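Beta-galactoside alpha-2,6-sialyltransferase (Photobacterium sp., PDB 2Z4T) transfers sialic acid from its CMP-activated donor to the galactose of acceptors such as lactose, forming an alpha-2,6 linkage. Local coordinates at residues 146-151 with 181-186. Sequence-based numbering, arbitrary orientation. Where two conformers were deposited one is given.
Sequences QRYIAW and VQEIVK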
ATOM      1  N   GLN A 146       5.349 -10.126 -11.875  1.00 42.39           N
ATOM      2  CA  GLN A 146       5.640 -10.830 -10.621  1.00 42.40           C
ATOM      3  C   GLN A 146       5.678  -9.797  -9.510  1.00 42.01           C
ATOM      4  O   GLN A 146       6.129  -8.659  -9.721  1.00 42.32           O
ATOM      5  CB  GLN A 146       7.011 -11.522 -10.671  1.00 42.69           C
ATOM      6  CG  GLN A 146       7.057 -12.873 -11.410  1.00 46.31           C
ATOM      7  CD  GLN A 146       6.087 -13.932 -10.852  1.00 51.97           C
ATOM      8  OE1 GLN A 146       5.528 -14.724 -11.606  1.00 53.80           O
ATOM      9  NE2 GLN A 146       5.887 -13.944  -9.532  1.00 54.53           N
ATOM     10  N   ARG A 147       5.251 -10.192  -8.315  1.00 41.25           N
ATOM     11  CA  ARG A 147       5.127  -9.232  -7.224  1.00 40.32           C
ATOM     12  C   ARG A 147       5.801  -9.715  -5.956  1.00 40.39           C
ATOM     13  O   ARG A 147       5.556 -10.825  -5.484  1.00 40.56           O
ATOM     14  CB  ARG A 147       3.663  -8.881  -6.984  1.00 39.23           C
ATOM     15  CG  ARG A 147       3.010  -8.334  -8.217  1.00 38.19           C
ATOM     16  CD  ARG A 147       1.602  -7.799  -7.960  1.00 39.18           C
ATOM     17  NE  ARG A 147       1.091  -7.306  -9.228  1.00 39.36           N
ATOM     18  CZ  ARG A 147       0.490  -8.071 -10.137  1.00 39.11           C
ATOM     19  NH1 ARG A 147       0.259  -9.352  -9.880  1.00 36.12           N
ATOM     20  NH2 ARG A 147       0.104  -7.540 -11.296  1.00 40.25           N
ATOM     21  N   TYR A 148       6.664  -8.861  -5.424  1.00 40.06           N
ATOM     22  CA  TYR A 148       7.411  -9.149  -4.220  1.00 39.48           C
ATOM     23  C   TYR A 148       7.003  -8.133  -3.169  1.00 39.01           C
ATOM     24  O   TYR A 148       7.036  -6.918  -3.417  1.00 39.22           O
ATOM     25  CB  TYR A 148       8.911  -9.001  -4.468  1.00 39.79           C
ATOM     26  CG  TYR A 148       9.546  -9.982  -5.425  1.00 40.22           C
ATOM     27  CD1 TYR A 148       8.862 -11.101  -5.880  1.00 40.66           C
ATOM     28  CD2 TYR A 148      10.872  -9.804  -5.840  1.00 41.33           C
ATOM     29  CE1 TYR A 148       9.460 -12.000  -6.760  1.00 41.09           C
ATOM     30  CE2 TYR A 148      11.481 -10.690  -6.697  1.00 41.13           C
ATOM     31  CZ  TYR A 148      10.773 -11.793  -7.152  1.00 41.01           C
ATOM     32  OH  TYR A 148      11.369 -12.672  -8.012  1.00 41.38           O
ATOM     33  N   ILE A 149       6.635  -8.632  -1.996  1.00 37.84           N
ATOM     34  CA  ILE A 149       6.292  -7.791  -0.871  1.00 36.19           C
ATOM     35  C   ILE A 149       7.202  -8.070   0.311  1.00 36.15           C
ATOM     36  O   ILE A 149       7.711  -9.194   0.484  1.00 35.67           O
ATOM     37  CB  ILE A 149       4.819  -7.992  -0.437  1.00 36.27           C
ATOM     38  CG1 ILE A 149       4.579  -9.401   0.123  1.00 35.45           C
ATOM     39  CG2 ILE A 149       3.876  -7.641  -1.579  1.00 35.69           C
ATOM     40  CD1 ILE A 149       3.143  -9.660   0.634  1.00 35.57           C
ATOM     41  N   ALA A 150       7.433  -7.037   1.113  1.00 35.68           N
ATOM     42  CA  ALA A 150       8.010  -7.232   2.429  1.00 35.88           C
ATOM     43  C   ALA A 150       7.195  -6.325   3.315  1.00 36.41           C
ATOM     44  O   ALA A 150       7.437  -5.111   3.369  1.00 36.40           O
ATOM     45  CB  ALA A 150       9.483  -6.870   2.455  1.00 34.96           C
ATOM     46  N   TRP A 151       6.193  -6.922   3.960  1.00 37.14           N
ATOM     47  CA  TRP A 151       5.170  -6.190   4.727  1.00 37.60           C
ATOM     48  C   TRP A 151       5.203  -6.594   6.182  1.00 38.02           C
ATOM     49  O   TRP A 151       5.478  -7.749   6.518  1.00 38.04           O
ATOM     50  CB  TRP A 151       3.761  -6.489   4.204  1.00 37.41           C
ATOM     51  CG  TRP A 151       3.326  -5.743   2.949  1.00 38.25           C
ATOM     52  CD1 TRP A 151       3.926  -4.650   2.385  1.00 38.96           C
ATOM     53  CD2 TRP A 151       2.178  -6.033   2.130  1.00 37.84           C
ATOM     54  NE1 TRP A 151       3.234  -4.252   1.258  1.00 39.14           N
ATOM     55  CE2 TRP A 151       2.158  -5.081   1.083  1.00 38.15           C
ATOM     56  CE3 TRP A 151       1.167  -7.009   2.179  1.00 36.31           C
ATOM     57  CZ2 TRP A 151       1.163  -5.069   0.095  1.00 38.86           C
ATOM     58  CZ3 TRP A 151       0.180  -7.005   1.191  1.00 37.52           C
ATOM     59  CH2 TRP A 151       0.177  -6.035   0.173  1.00 37.69           C
ATOM     60  N   VAL A 181      16.514  -8.717  -1.818  1.00 42.77           N
ATOM     61  CA  VAL A 181      17.500  -8.146  -2.743  1.00 42.36           C
ATOM     62  C   VAL A 181      18.059  -9.259  -3.639  1.00 42.76           C
ATOM     63  O   VAL A 181      18.029  -9.129  -4.874  1.00 42.66           O
ATOM     64  CB  VAL A 181      18.636  -7.373  -2.013  1.00 42.24           C
ATOM     65  CG1 VAL A 181      19.750  -6.997  -2.987  1.00 41.88           C
ATOM     66  CG2 VAL A 181      18.097  -6.129  -1.316  1.00 40.01           C
ATOM     67  N   GLN A 182      18.523 -10.357  -3.029  1.00 42.88           N
ATOM     68  CA  GLN A 182      19.035 -11.522  -3.764  0.50 43.17           C
ATOM     69  C   GLN A 182      18.034 -12.038  -4.800  1.00 43.35           C
ATOM     70  O   GLN A 182      18.391 -12.368  -5.932  1.00 43.07           O
ATOM     71  CB  GLN A 182      19.393 -12.643  -2.783  0.50 43.08           C
ATOM     72  CG  GLN A 182      20.632 -12.356  -1.948  0.50 43.38           C
ATOM     73  CD  GLN A 182      20.673 -13.121  -0.631  0.50 44.29           C
ATOM     74  OE1 GLN A 182      21.390 -12.729   0.288  0.50 45.20           O
ATOM     75  NE2 GLN A 182      19.902 -14.206  -0.531  0.50 43.56           N
ATOM     76  N   GLU A 183      16.766 -12.122  -4.400  1.00 43.56           N
ATOM     77  CA  GLU A 183      15.761 -12.606  -5.337  1.00 44.46           C
ATOM     78  C   GLU A 183      15.602 -11.659  -6.531  1.00 44.35           C
ATOM     79  O   GLU A 183      15.467 -12.111  -7.675  1.00 45.05           O
ATOM     80  CB  GLU A 183      14.426 -12.880  -4.652  1.00 44.83           C
ATOM     81  CG  GLU A 183      13.429 -13.637  -5.533  1.00 48.35           C
ATOM     82  CD  GLU A 183      14.035 -14.925  -6.154  1.00 52.42           C
ATOM     83  OE1 GLU A 183      14.619 -15.744  -5.391  1.00 51.58           O
ATOM     84  OE2 GLU A 183      13.926 -15.095  -7.404  1.00 52.67           O
ATOM     85  N   ILE A 184      15.653 -10.356  -6.269  1.00 43.68           N
ATOM     86  CA  ILE A 184      15.644  -9.360  -7.330  1.00 43.01           C
ATOM     87  C   ILE A 184      16.895  -9.496  -8.245  1.00 43.37           C
ATOM     88  O   ILE A 184      16.804  -9.393  -9.482  1.00 42.86           O
ATOM     89  CB  ILE A 184      15.523  -7.942  -6.724  1.00 42.91           C
ATOM     90  CG1 ILE A 184      14.184  -7.811  -5.991  1.00 41.57           C
ATOM     91  CG2 ILE A 184      15.708  -6.838  -7.788  1.00 41.80           C
ATOM     92  CD1 ILE A 184      14.096  -6.634  -5.068  1.00 39.96           C
ATOM     93  N   VAL A 185      18.051  -9.734  -7.641  1.00 43.53           N
ATOM     94  CA  VAL A 185      19.276  -9.909  -8.413  1.00 44.08           C
ATOM     95  C   VAL A 185      19.160 -11.111  -9.345  1.00 45.03           C
ATOM     96  O   VAL A 185      19.559 -11.029 -10.511  1.00 44.90           O
ATOM     97  CB  VAL A 185      20.518 -10.031  -7.510  1.00 43.97           C
ATOM     98  CG1 VAL A 185      21.728 -10.577  -8.300  1.00 42.47           C
ATOM     99  CG2 VAL A 185      20.821  -8.687  -6.888  1.00 43.20           C
ATOM    100  N   LYS A 186      18.590 -12.205  -8.835  1.00 45.91           N
ATOM    101  CA  LYS A 186      18.398 -13.399  -9.643  0.50 46.41           C
ATOM    102  C   LYS A 186      17.505 -13.106 -10.849  1.00 46.83           C
ATOM    103  O   LYS A 186      17.798 -13.571 -11.946  1.00 47.65           O
ATOM    104  CB  LYS A 186      17.887 -14.568  -8.792  0.50 46.40           C
ATOM    105  CG  LYS A 186      18.894 -14.996  -7.718  0.50 46.22           C
ATOM    106  CD  LYS A 186      18.408 -16.157  -6.863  0.50 46.54           C
ATOM    107  CE  LYS A 186      19.307 -16.332  -5.644  0.50 46.76           C
ATOM    108  NZ  LYS A 186      19.314 -17.724  -5.129  0.50 46.83           N
TER
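Glu183, the first residue of 181-186 to meet strand 146-151, does so with the aliphatic part of its side chain: CG lies 3.4 Å from Tyr148 OH and also touches Tyr148 CZ, oblique to the ring. CG stands anti to the backbone N (chi1 -169°), which brings it to the phenol, and the chain then bends at chi2 to place CD. The carboxylate and phenol planes stand 85° apart. Glu183 OE2 comes no nearer than 3.6 Å to Tyr148 OH, so the contact is van der Waals rather than a hydrogen bond. One residue on, Ile184 meets the same ring at its edge, CG1 lying near the ring plane, 3.9 Å from Tyr148 CD2 and close to Tyr148 CE2 as well. The single tyrosine thus bridges strand and helix, spanning a CA-to-CA distance of 8.8 Å between Tyr148 and Ile184. Phe169 packs edge-to-face with Tyr148 and also touches Glu183. The contact joins sheet to helix layer in the Rossmann-like N-terminal domain of a GT-B fold: helix 178-190 lies against one face of the parallel strands, with Ile184 also reaching Val119 of strand 103-122 and Leu216 of helix 205-216, while Ile149 and Trp151 pack on helix 126-141 on the other face.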